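Local structure of transferrin (Manduca sexta, 6WB6) at residues P435-A440 and S573-C578; V442-A447 and Q556-C561; L560-D565 and C578-A583. The protein binds ferric iron together with a carbonate anion and transports it, carrying a single ferric ion per molecule. All coordinates share one frame; numbering follows the deposited sequence.

Interaction 1: residues P435-A440 and S573-C578; sequences PNYAVA and SSFATC
Phe-575 and Ala-576 pack against Tyr-437 and Val-439, so that a loop of the second transferrin-like repeat lies over strand 437-443, an inner strand of its mixed beta-sheet. The loop is wound tightly at its start, where Ser-574 O accepts the amide of Thr-577. Next comes Phe-575, whose CG sits between its own backbone N and carbonyl carbon (chi1 57°), a placement that sets the ring with its edge against Tyr-437. Its CB touches Val-439 CG1 at 3.5 Å, and the beta-branched valine suits this place because one methyl is held out to the loop while the backbone stays extended. Tyr-437 CD1 meets the edge of the phenylalanine ring, close to its plane, 3.9 Å from Phe-575 CD2; the two side chains cross at about a right angle. Leu-559, on strand 557-560, also touches both Phe-575 and Val-439, making a small apolar cluster.

Ala-576 follows, and being small it lets the backbone come down onto the tyrosine: its CA stands over the ring of Tyr-437, 3.9 Å from the centroid and 8° off the normal, a CH-pi contact. Its carbonyl O also reaches the tyrosine, lying 3.5 Å from Tyr-437 CE2. Thr-577 points its CB away from the strand, and its OG1 donates a weak hydrogen bond to Ser-574 O. At Cys-578 the chain straightens and a water bridges the segments. Ala-440 N donates to this water across 2.9 Å, and the water in turn lies 2.9 Å from Cys-578 O, to which it can donate.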
loop_
_atom_site.group_PDB
_atom_site.type_symbol
_atom_site.label_atom_id
_atom_site.label_comp_id
_atom_site.label_asym_id
_atom_site.label_seq_id
_atom_site.Cartn_x
_atom_site.Cartn_y
_atom_site.Cartn_z
ATOM N N PRO A 435 -16.184 1.244 0.199
ATOM C CA PRO A 435 -16.840 0.164 0.952
ATOM C C PRO A 435 -18.094 -0.267 0.219
ATOM O O PRO A 435 -18.572 0.429 -0.672
ATOM C CB PRO A 435 -17.175 0.800 2.301
ATOM C CG PRO A 435 -16.368 2.067 2.349
ATOM C CD PRO A 435 -16.212 2.512 0.951
ATOM N N ASN A 436 -18.618 -1.433 0.582
ATOM C CA ASN A 436 -19.939 -1.802 0.096
ATOM C C ASN A 436 -20.981 -0.871 0.693
ATOM O O ASN A 436 -20.791 -0.315 1.777
ATOM C CB ASN A 436 -20.273 -3.237 0.464
ATOM C CG ASN A 436 -19.390 -4.234 -0.250
ATOM O OD1 ASN A 436 -19.150 -4.118 -1.455
ATOM N ND2 ASN A 436 -18.856 -5.184 0.501
ATOM N N TYR A 437 -22.089 -0.710 -0.024
ATOM C CA TYR A 437 -23.245 0.017 0.476
ATOM C C TYR A 437 -24.479 -0.869 0.463
ATOM O O TYR A 437 -24.706 -1.641 -0.478
ATOM C CB TYR A 437 -23.523 1.263 -0.357
ATOM C CG TYR A 437 -22.534 2.366 -0.098
ATOM C CD1 TYR A 437 -21.196 2.211 -0.425
ATOM C CD2 TYR A 437 -22.929 3.547 0.486
ATOM C CE1 TYR A 437 -20.292 3.219 -0.180
ATOM C CE2 TYR A 437 -22.036 4.556 0.731
ATOM C CZ TYR A 437 -20.721 4.390 0.396
ATOM O OH TYR A 437 -19.820 5.395 0.627
ATOM N N ALA A 438 -25.276 -0.741 1.509
ATOM C CA ALA A 438 -26.629 -1.265 1.466
ATOM C C ALA A 438 -27.480 -0.344 0.605
ATOM O O ALA A 438 -27.542 0.869 0.843
ATOM C CB ALA A 438 -27.212 -1.378 2.872
ATOM N N VAL A 439 -28.125 -0.899 -0.412
ATOM C CA VAL A 439 -28.899 -0.081 -1.330
ATOM C C VAL A 439 -30.306 -0.637 -1.422
ATOM O O VAL A 439 -30.633 -1.674 -0.840
ATOM C CB VAL A 439 -28.268 0.023 -2.730
ATOM C CG1 VAL A 439 -26.813 0.412 -2.601
ATOM C CG2 VAL A 439 -28.420 -1.274 -3.515
ATOM N N ALA A 440 -31.148 0.127 -2.113
ATOM C CA ALA A 440 -32.558 -0.175 -2.327
ATOM C C ALA A 440 -32.787 -0.202 -3.828
ATOM O O ALA A 440 -32.766 0.853 -4.475
ATOM C CB ALA A 440 -33.457 0.864 -1.672
ATOM N N SER A 573 -24.847 1.989 -10.676
ATOM C CA SER A 573 -23.434 2.200 -10.373
ATOM C C SER A 573 -23.187 3.366 -9.427
ATOM O O SER A 573 -22.038 3.581 -9.026
ATOM C CB SER A 573 -22.650 2.425 -11.664
ATOM O OG SER A 573 -23.184 3.524 -12.381
ATOM N N SER A 574 -24.219 4.118 -9.054
ATOM C CA SER A 574 -24.047 5.279 -8.198
ATOM C C SER A 574 -24.342 4.971 -6.743
ATOM O O SER A 574 -24.444 5.902 -5.939
ATOM C CB SER A 574 -24.940 6.428 -8.670
ATOM O OG SER A 574 -26.269 6.204 -8.248
ATOM N N PHE A 575 -24.440 3.692 -6.383
ATOM C CA PHE A 575 -24.757 3.281 -5.018
ATOM C C PHE A 575 -24.028 4.097 -3.953
ATOM O O PHE A 575 -24.612 4.382 -2.902
ATOM C CB PHE A 575 -24.462 1.784 -4.835
ATOM C CG PHE A 575 -23.050 1.400 -5.140
ATOM C CD1 PHE A 575 -22.674 1.068 -6.421
ATOM C CD2 PHE A 575 -22.094 1.377 -4.138
ATOM C CE1 PHE A 575 -21.366 0.722 -6.709
ATOM C CE2 PHE A 575 -20.795 1.023 -4.412
ATOM C CZ PHE A 575 -20.424 0.695 -5.700
ATOM N N ALA A 576 -22.777 4.515 -4.202
ATOM C CA ALA A 576 -22.047 5.261 -3.177
ATOM C C ALA A 576 -22.744 6.560 -2.772
ATOM O O ALA A 576 -22.428 7.099 -1.713
ATOM C CB ALA A 576 -20.621 5.585 -3.626
ATOM N N THR A 577 -23.695 7.067 -3.562
ATOM C CA THR A 577 -24.453 8.252 -3.164
ATOM C C THR A 577 -25.965 8.052 -3.264
ATOM O O THR A 577 -26.724 9.004 -3.035
ATOM C CB THR A 577 -24.036 9.467 -4.009
ATOM O OG1 THR A 577 -24.413 9.253 -5.373
ATOM C CG2 THR A 577 -22.530 9.693 -3.913
ATOM N N CYS A 578 -26.417 6.841 -3.587
ATOM C CA CYS A 578 -27.834 6.505 -3.766
ATOM C C CYS A 578 -28.017 5.164 -3.064
ATOM O O CYS A 578 -27.817 4.110 -3.677
ATOM C CB CYS A 578 -28.229 6.412 -5.237
ATOM S SG CYS A 578 -30.001 6.087 -5.473
HETATM O O HOH W 1 -30.328 2.722 -3.019
#

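Interaction 2: residues V442-A447 and Q556-C561; sequences VKKGTA and QYELLC
Val-442 and Glu-558 exchange a pair of nearly straight backbone hydrogen bonds, Val-442 N to Glu-558 O (2.9 Å, 171° at the hydrogen) and Glu-558 N to Val-442 O. They form an antiparallel hydrogen-bonded pair between strands 437-443 and 557-560. Lys-443 and Tyr-557 follow as a non-hydrogen-bonded pair, and Lys-444 N then reaches Gln-556 O at 2.8 Å. Beyond this bond the strand 437-443 leaves its neighbour through a type II beta turn from Lys-443 to Thr-446, with glycine at the positive-phi corner, Gly-445; Thr-446 OG1 secures the turn by donating to Lys-443 O.

Two lysines pack with their methylenes. Lys-444 runs out extended and crosses Glu-558 at about a right angle, its CG 3.7 Å from Glu-558 CD, while the charged ends stay apart, NZ and OE2 of the same two residues being separated by 4.9 Å. The firm partner of Glu-558 is Arg-569, which forms a salt bridge with OE1; an alanine in place of this glutamate would probably leave that guanidinium without its carboxylate and the methylenes of Lys-444 without the surface they cross. Lys-443 lies alongside Tyr-557, pointing the same way, with CG 3.6 Å from Tyr-557 CE1, and carries its NZ on to a salt bridge with Asp-537. Deeper in, Val-442 CG2 packs on Leu-560 CB at 4.2 Å.

The chemistry implies a divided contact: main-chain bonds set the strand pairing, and amphipathic lysines lay hydrocarbon on its outer end, while Lys-443 takes its charge on to Asp-537.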
loop_
_atom_site.group_PDB
_atom_site.type_symbol
_atom_site.label_atom_id
_atom_site.label_comp_id
_atom_site.label_asym_id
_atom_site.label_seq_id
_atom_site.Cartn_x
_atom_site.Cartn_y
_atom_site.Cartn_z
ATOM N N VAL A 442 -34.990 -0.794 -7.162
ATOM C CA VAL A 442 -36.355 -0.692 -7.671
ATOM C C VAL A 442 -36.331 -0.896 -9.185
ATOM O O VAL A 442 -35.308 -0.705 -9.836
ATOM C CB VAL A 442 -37.018 0.660 -7.327
ATOM C CG1 VAL A 442 -37.398 0.700 -5.843
ATOM C CG2 VAL A 442 -36.101 1.865 -7.689
ATOM N N LYS A 443 -37.468 -1.321 -9.739
ATOM C CA LYS A 443 -37.618 -1.347 -11.187
ATOM C C LYS A 443 -37.707 0.074 -11.724
ATOM O O LYS A 443 -38.217 0.979 -11.062
ATOM C CB LYS A 443 -38.864 -2.122 -11.596
ATOM C CG LYS A 443 -38.775 -3.611 -11.330
ATOM C CD LYS A 443 -39.741 -4.401 -12.183
ATOM C CE LYS A 443 -39.581 -5.886 -11.892
ATOM N NZ LYS A 443 -40.558 -6.769 -12.573
ATOM N N LYS A 444 -37.202 0.277 -12.934
ATOM C CA LYS A 444 -37.304 1.600 -13.515
ATOM C C LYS A 444 -38.768 1.968 -13.675
ATOM O O LYS A 444 -39.596 1.135 -14.043
ATOM C CB LYS A 444 -36.588 1.666 -14.862
ATOM C CG LYS A 444 -35.080 1.758 -14.725
ATOM C CD LYS A 444 -34.429 2.351 -15.948
ATOM C CE LYS A 444 -32.930 2.070 -15.940
ATOM N NZ LYS A 444 -32.214 2.773 -17.035
ATOM N N GLY A 445 -39.094 3.220 -13.365
ATOM C CA GLY A 445 -40.421 3.730 -13.618
ATOM C C GLY A 445 -41.470 3.401 -12.582
ATOM O O GLY A 445 -42.610 3.862 -12.724
ATOM N N THR A 446 -41.145 2.633 -11.543
ATOM C CA THR A 446 -42.141 2.434 -10.501
ATOM C C THR A 446 -42.264 3.708 -9.663
ATOM O O THR A 446 -41.444 4.623 -9.747
ATOM C CB THR A 446 -41.814 1.220 -9.624
ATOM O OG1 THR A 446 -40.497 1.329 -9.059
ATOM C CG2 THR A 446 -41.923 -0.058 -10.439
ATOM N N ALA A 447 -43.313 3.753 -8.845
ATOM C CA ALA A 447 -43.818 4.998 -8.274
ATOM C C ALA A 447 -43.197 5.370 -6.928
ATOM O O ALA A 447 -43.777 6.191 -6.209
ATOM C CB ALA A 447 -45.340 4.910 -8.117
ATOM N N GLN A 556 -33.037 -2.234 -16.633
ATOM C CA GLN A 556 -34.385 -2.361 -16.075
ATOM C C GLN A 556 -34.510 -1.894 -14.630
ATOM O O GLN A 556 -35.630 -1.626 -14.184
ATOM C CB GLN A 556 -34.863 -3.821 -16.153
ATOM C CG GLN A 556 -34.735 -4.434 -17.528
ATOM C CD GLN A 556 -34.962 -5.937 -17.510
ATOM O OE1 GLN A 556 -35.806 -6.436 -16.778
ATOM N NE2 GLN A 556 -34.192 -6.665 -18.312
ATOM N N TYR A 557 -33.405 -1.772 -13.903
ATOM C CA TYR A 557 -33.417 -1.519 -12.473
ATOM C C TYR A 557 -32.645 -0.255 -12.136
ATOM O O TYR A 557 -31.739 0.165 -12.867
ATOM C CB TYR A 557 -32.825 -2.687 -11.715
ATOM C CG TYR A 557 -33.672 -3.903 -11.858
ATOM C CD1 TYR A 557 -34.749 -4.116 -11.014
ATOM C CD2 TYR A 557 -33.416 -4.836 -12.852
ATOM C CE1 TYR A 557 -35.543 -5.234 -11.137
ATOM C CE2 TYR A 557 -34.208 -5.974 -12.983
ATOM C CZ TYR A 557 -35.274 -6.162 -12.120
ATOM O OH TYR A 557 -36.085 -7.273 -12.230
ATOM N N GLU A 558 -33.039 0.352 -11.020
ATOM C CA GLU A 558 -32.461 1.593 -10.541
ATOM C C GLU A 558 -32.254 1.474 -9.045
ATOM O O GLU A 558 -32.790 0.575 -8.392
ATOM C CB GLU A 558 -33.381 2.783 -10.823
ATOM C CG GLU A 558 -33.079 3.583 -12.043
ATOM C CD GLU A 558 -34.240 4.500 -12.354
ATOM O OE1 GLU A 558 -35.281 4.359 -11.667
ATOM O OE2 GLU A 558 -34.127 5.335 -13.272
ATOM N N LEU A 559 -31.519 2.429 -8.492
ATOM C CA LEU A 559 -31.390 2.561 -7.048
ATOM C C LEU A 559 -32.312 3.660 -6.558
ATOM O O LEU A 559 -32.446 4.699 -7.204
ATOM C CB LEU A 559 -29.949 2.865 -6.660
ATOM C CG LEU A 559 -28.998 1.794 -7.195
ATOM C CD1 LEU A 559 -27.546 2.118 -6.833
ATOM C CD2 LEU A 559 -29.422 0.400 -6.670
ATOM N N LEU A 560 -32.983 3.391 -5.447
ATOM C CA LEU A 560 -33.798 4.372 -4.738
ATOM C C LEU A 560 -32.909 5.045 -3.705
ATOM O O LEU A 560 -32.467 4.393 -2.753
ATOM C CB LEU A 560 -34.984 3.681 -4.067
ATOM C CG LEU A 560 -35.909 4.517 -3.193
ATOM C CD1 LEU A 560 -36.567 5.561 -4.063
ATOM C CD2 LEU A 560 -36.937 3.638 -2.498
ATOM N N CYS A 561 -32.669 6.353 -3.883
ATOM C CA CYS A 561 -31.709 7.114 -3.079
ATOM C C CYS A 561 -32.305 7.532 -1.733
ATOM O O CYS A 561 -32.456 8.710 -1.413
ATOM C CB CYS A 561 -31.241 8.334 -3.860
ATOM S SG CYS A 561 -30.830 7.979 -5.546
#

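Interaction 3: residues L560-D565 and C578-A583; sequences LCLNRD and CNVAMA
Asn-563 lies across Asn-579 at about a right angle, its side-chain atoms meeting Asn-579 or residues close by. CB rests 3.4 Å from Asn-579 O and 3.5 Å from Asn-579 OD1. From CB the torsion sets CG between the backbone N and carbonyl carbon (chi1 60°), 3.6 Å from both N and O of Asn-579, and brings the amide over its neighbour: the two amide planes stack 28° apart. OD1 accepts Asn-579 N at 2.9 Å, the donor standing well above the carbonyl plane. ND2, the other branch, donates to Thr-577 O, so a short amide, accepting and donating near the main chain, suits this place. Asn-579 ND2 donates to Phe-575 O.

Next to this pair lies the disulfide of Cys-561 and Cys-578 (chi3 -91°), which ties the loop after strand 557-560 to the chain leading into strand 581-582. Cys-561 is the centre of an inverse gamma turn and starts the type I turn ending at Arg-564. One guanidinium face of Arg-564 has Cys-561 SG 3.5 Å above its plane, offset toward the rim, and NH2 makes a salt bridge with Asp-570. Leu-562 CD1 meets Val-580 CG2 at 4.0 Å, where Val-580 and Ala-581 form a classic beta bulge opposite Ala-438.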
loop_
_atom_site.group_PDB
_atom_site.type_symbol
_atom_site.label_atom_id
_atom_site.label_comp_id
_atom_site.label_asym_id
_atom_site.label_seq_id
_atom_site.Cartn_x
_atom_site.Cartn_y
_atom_site.Cartn_z
ATOM N N LEU A 560 -32.983 3.391 -5.447
ATOM C CA LEU A 560 -33.798 4.372 -4.738
ATOM C C LEU A 560 -32.909 5.045 -3.705
ATOM O O LEU A 560 -32.467 4.393 -2.753
ATOM C CB LEU A 560 -34.984 3.681 -4.067
ATOM C CG LEU A 560 -35.909 4.517 -3.193
ATOM C CD1 LEU A 560 -36.567 5.561 -4.063
ATOM C CD2 LEU A 560 -36.937 3.638 -2.498
ATOM N N CYS A 561 -32.669 6.353 -3.883
ATOM C CA CYS A 561 -31.709 7.114 -3.079
ATOM C C CYS A 561 -32.305 7.532 -1.733
ATOM O O CYS A 561 -32.456 8.710 -1.413
ATOM C CB CYS A 561 -31.241 8.334 -3.860
ATOM S SG CYS A 561 -30.830 7.979 -5.546
ATOM N N LEU A 562 -32.642 6.537 -0.926
ATOM C CA LEU A 562 -33.194 6.847 0.383
ATOM C C LEU A 562 -32.255 7.717 1.220
ATOM O O LEU A 562 -32.711 8.369 2.171
ATOM C CB LEU A 562 -33.532 5.541 1.127
ATOM C CG LEU A 562 -34.685 4.728 0.514
ATOM C CD1 LEU A 562 -34.795 3.305 1.067
ATOM C CD2 LEU A 562 -35.982 5.483 0.739
ATOM N N ASN A 563 -30.965 7.767 0.882
ATOM C CA ASN A 563 -30.050 8.632 1.625
ATOM C C ASN A 563 -30.218 10.104 1.283
ATOM O O ASN A 563 -29.875 10.958 2.099
ATOM C CB ASN A 563 -28.604 8.262 1.349
ATOM C CG ASN A 563 -28.254 8.400 -0.108
ATOM O OD1 ASN A 563 -28.975 7.901 -0.967
ATOM N ND2 ASN A 563 -27.163 9.100 -0.405
ATOM N N ARG A 564 -30.710 10.433 0.095
ATOM C CA ARG A 564 -30.739 11.832 -0.313
ATOM C C ARG A 564 -31.947 12.554 0.262
ATOM O O ARG A 564 -33.047 12.000 0.341
ATOM C CB ARG A 564 -30.747 11.943 -1.832
ATOM C CG ARG A 564 -29.590 11.237 -2.457
ATOM C CD ARG A 564 -29.594 11.444 -3.941
ATOM N NE ARG A 564 -28.432 10.836 -4.585
ATOM C CZ ARG A 564 -28.310 10.683 -5.899
ATOM N NH1 ARG A 564 -29.286 11.082 -6.709
ATOM N NH2 ARG A 564 -27.219 10.125 -6.404
ATOM N N ASP A 565 -31.727 13.803 0.679
ATOM C CA ASP A 565 -32.834 14.649 1.106
ATOM C C ASP A 565 -33.944 14.643 0.064
ATOM O O ASP A 565 -35.124 14.489 0.397
ATOM C CB ASP A 565 -32.334 16.077 1.351
ATOM N N CYS A 578 -26.417 6.841 -3.587
ATOM C CA CYS A 578 -27.834 6.505 -3.766
ATOM C C CYS A 578 -28.017 5.164 -3.064
ATOM O O CYS A 578 -27.817 4.110 -3.677
ATOM C CB CYS A 578 -28.229 6.412 -5.237
ATOM S SG CYS A 578 -30.001 6.087 -5.473
ATOM N N ASN A 579 -28.382 5.212 -1.788
ATOM C CA ASN A 579 -28.229 4.044 -0.939
ATOM C C ASN A 579 -29.102 4.207 0.294
ATOM O O ASN A 579 -29.770 5.225 0.480
ATOM C CB ASN A 579 -26.774 3.861 -0.527
ATOM C CG ASN A 579 -26.210 5.095 0.186
ATOM O OD1 ASN A 579 -26.604 5.413 1.315
ATOM N ND2 ASN A 579 -25.281 5.791 -0.476
ATOM N N VAL A 580 -29.062 3.192 1.147
ATOM C CA VAL A 580 -29.656 3.249 2.464
ATOM C C VAL A 580 -28.611 3.551 3.519
ATOM O O VAL A 580 -28.769 4.479 4.308
ATOM C CB VAL A 580 -30.391 1.933 2.786
ATOM C CG1 VAL A 580 -31.204 2.112 4.056
ATOM C CG2 VAL A 580 -31.264 1.512 1.625
ATOM N N ALA A 581 -27.541 2.762 3.551
ATOM C CA ALA A 581 -26.442 2.995 4.469
ATOM C C ALA A 581 -25.175 2.451 3.846
ATOM O O ALA A 581 -25.207 1.486 3.075
ATOM C CB ALA A 581 -26.672 2.316 5.838
ATOM N N MET A 582 -24.060 3.055 4.217
ATOM C CA MET A 582 -22.779 2.436 3.957
ATOM C C MET A 582 -22.659 1.164 4.786
ATOM O O MET A 582 -23.136 1.100 5.922
ATOM C CB MET A 582 -21.651 3.400 4.296
ATOM C CG MET A 582 -20.304 2.902 3.821
ATOM S SD MET A 582 -18.998 4.072 4.165
ATOM C CE MET A 582 -18.667 3.597 5.837
ATOM N N ALA A 583 -22.038 0.164 4.216
ATOM C CA ALA A 583 -21.942 -1.140 4.837
ATOM C C ALA A 583 -20.619 -1.272 5.565
ATOM O O ALA A 583 -19.576 -0.906 5.011
ATOM C CB ALA A 583 -22.071 -2.239 3.788
HETATM O O HOH W 1 -30.328 2.722 -3.019
#

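In the fold
All three interactions reach one mixed sheet of the second transferrin-like repeat. Interactions 1 and 2 share strand 437-443, with centres about 14 Å apart, and are joined by a probable hydrogen bond from Leu-560 N to Ala-440 O (2.7 Å). Interaction 3 closes the arrangement: its centre lies about 7 Å from that of interaction 1 and about 13 Å from that of interaction 2. It takes Cys-578 from the former and Leu-560 and Cys-561 from the latter, so a single disulfide spans all three. One water belongs to interactions 1 and 3. The iron, held by Tyr-90 and Tyr-204, and the carbonate pockets with Arg-120, all in the first repeat, lie away from the group.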